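SCO1/SenC family lipoprotein (Bacillus anthracis, PDB 4HDE) probably serves, like other SCO1/SenC proteins of the thioredoxin-like clan, in copper delivery and the assembly of cytochrome c oxidase. Local coordinates at residues N155-Y158 against E159-R163. Residues are numbered along the deposited sequence; the frame is centred on the assembly and turned at random.
Sequences NTPY and EDIIR
Pro157 and Ile161 are joined by the first bond of an alpha-helix: Ile161 N donates to Pro157 O over 3.0 Å, nearly straight at 166°. One residue on, Ile162 N donates to Tyr158 O at 2.9 Å, the second i to i+4 bond. Pro157 holds the N-cap position. A proline has no N-H to give, which costs nothing here, because the cap contributes its carbonyl to the helix. The same residue centres an inverse gamma turn, closed by a weak bond from Tyr158 N to Thr156 O at 3.0 Å, and this tight bend swings the chain from the loop into the helix.

Asp160 stands in the first turn, where a negative charge would probably be stabilised by the positive end of the helix dipole. Its CB lies 3.8 Å from Pro157 CB, while Arg163 NH2 comes within 3.4 Å of Asp160 OD1; the oxygen sits well out of the guanidinium plane, so the attraction is one of charge alone.

On the apolar side, Ile161 places CG1 beside its own backbone N (chi1 -57°), which lays that branch against the proline. Ile161 CG1 is 4.4 Å from Pro157 CG. Beyond it, CD1 extends to the methyl of Thr156. That threonine suits a buried corner, since its CG2 also lies over one face of the Tyr158 ring, towards the rim, while its OG1 is hydrogen-bonded to Ser151 O.

The aromatic ring of Tyr158 suits its place by taking up both this methyl and, in a cation-pi contact, the charge of Lys57; it also packs on Asn54 and Met61 of helix 48-64. The branched Ile161 fills the apolar side between Pro157, Leu58 of that helix and Tyr150 of edge strand 146-151, which also touches Pro157, so the start of the C-terminal helix 158-169 rests on both helix 48-64 and strand 146-151.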
loop_
_atom_site.group_PDB
_atom_site.type_symbol
_atom_site.label_atom_id
_atom_site.label_comp_id
_atom_site.label_asym_id
_atom_site.label_seq_id
_atom_site.Cartn_x
_atom_site.Cartn_y
_atom_site.Cartn_z
ATOM N N ASN A 155 4.613 -5.803 -15.237
ATOM C CA ASN A 155 5.571 -6.855 -14.927
ATOM C C ASN A 155 5.998 -6.852 -13.460
ATOM O O ASN A 155 7.186 -6.861 -13.153
ATOM C CB ASN A 155 6.797 -6.729 -15.830
ATOM C CG ASN A 155 7.703 -7.937 -15.752
ATOM O OD1 ASN A 155 7.269 -9.034 -15.390
ATOM N ND2 ASN A 155 8.969 -7.744 -16.096
ATOM N N THR A 156 5.027 -6.812 -12.560
ATOM C CA THR A 156 5.328 -6.871 -11.136
ATOM C C THR A 156 6.274 -8.052 -10.858
ATOM O O THR A 156 5.972 -9.191 -11.221
ATOM C CB THR A 156 4.040 -7.010 -10.318
ATOM O OG1 THR A 156 3.207 -5.866 -10.552
ATOM C CG2 THR A 156 4.350 -7.116 -8.837
ATOM N N PRO A 157 7.434 -7.785 -10.238
ATOM C CA PRO A 157 8.445 -8.839 -10.095
ATOM C C PRO A 157 8.220 -9.655 -8.823
ATOM O O PRO A 157 8.957 -9.501 -7.835
ATOM C CB PRO A 157 9.746 -8.045 -10.005
ATOM C CG PRO A 157 9.347 -6.778 -9.326
ATOM C CD PRO A 157 7.954 -6.466 -9.839
ATOM N N TYR A 158 7.236 -10.543 -8.863
ATOM C CA TYR A 158 6.808 -11.248 -7.655
ATOM C C TYR A 158 7.953 -11.985 -6.978
ATOM O O TYR A 158 8.076 -11.951 -5.756
ATOM C CB TYR A 158 5.681 -12.228 -7.956
ATOM C CG TYR A 158 4.438 -11.545 -8.478
ATOM C CD1 TYR A 158 3.581 -10.867 -7.615
ATOM C CD2 TYR A 158 4.118 -11.581 -9.829
ATOM C CE1 TYR A 158 2.448 -10.247 -8.082
ATOM C CE2 TYR A 158 2.983 -10.947 -10.307
ATOM C CZ TYR A 158 2.153 -10.287 -9.420
ATOM O OH TYR A 158 1.021 -9.661 -9.879
ATOM N N GLU A 159 8.785 -12.649 -7.770
ATOM C CA GLU A 159 9.895 -13.416 -7.220
ATOM C C GLU A 159 10.930 -12.528 -6.525
ATOM O O GLU A 159 11.447 -12.897 -5.471
ATOM C CB GLU A 159 10.542 -14.274 -8.311
ATOM C CG GLU A 159 9.629 -15.352 -8.866
ATOM C CD GLU A 159 8.636 -14.839 -9.908
ATOM O OE1 GLU A 159 8.777 -13.687 -10.376
ATOM O OE2 GLU A 159 7.713 -15.601 -10.262
ATOM N N ASP A 160 11.231 -11.368 -7.109
ATOM C CA ASP A 160 12.117 -10.379 -6.481
ATOM C C ASP A 160 11.571 -9.933 -5.129
ATOM O O ASP A 160 12.304 -9.842 -4.141
ATOM C CB ASP A 160 12.255 -9.130 -7.367
ATOM C CG ASP A 160 13.249 -9.299 -8.511
ATOM O OD1 ASP A 160 13.755 -10.413 -8.727
ATOM O OD2 ASP A 160 13.512 -8.292 -9.211
ATOM N N ILE A 161 10.284 -9.611 -5.096
ATOM C CA ILE A 161 9.656 -9.154 -3.861
ATOM C C ILE A 161 9.702 -10.230 -2.783
ATOM O O ILE A 161 10.075 -9.949 -1.642
ATOM C CB ILE A 161 8.207 -8.693 -4.097
ATOM C CG1 ILE A 161 8.179 -7.584 -5.160
ATOM C CG2 ILE A 161 7.602 -8.203 -2.780
ATOM C CD1 ILE A 161 6.788 -7.162 -5.593
ATOM N N ILE A 162 9.352 -11.457 -3.148
ATOM C CA ILE A 162 9.412 -12.580 -2.223
ATOM C C ILE A 162 10.835 -12.766 -1.677
ATOM O O ILE A 162 11.028 -12.982 -0.476
ATOM C CB ILE A 162 8.912 -13.872 -2.905
ATOM C CG1 ILE A 162 7.403 -13.798 -3.154
ATOM C CG2 ILE A 162 9.258 -15.093 -2.070
ATOM C CD1 ILE A 162 6.572 -13.780 -1.886
ATOM N N ARG A 163 11.828 -12.703 -2.566
ATOM C CA ARG A 163 13.236 -12.820 -2.179
ATOM C C ARG A 163 13.594 -11.762 -1.134
ATOM O O ARG A 163 14.234 -12.055 -0.118
ATOM C CB ARG A 163 14.129 -12.669 -3.425
ATOM C CG ARG A 163 15.633 -12.545 -3.164
ATOM C CD ARG A 163 16.346 -11.863 -4.342
ATOM N NE ARG A 163 15.873 -10.494 -4.525
ATOM C CZ ARG A 163 15.968 -9.805 -5.657
ATOM N NH1 ARG A 163 15.489 -8.567 -5.719
ATOM N NH2 ARG A 163 16.526 -10.354 -6.732
#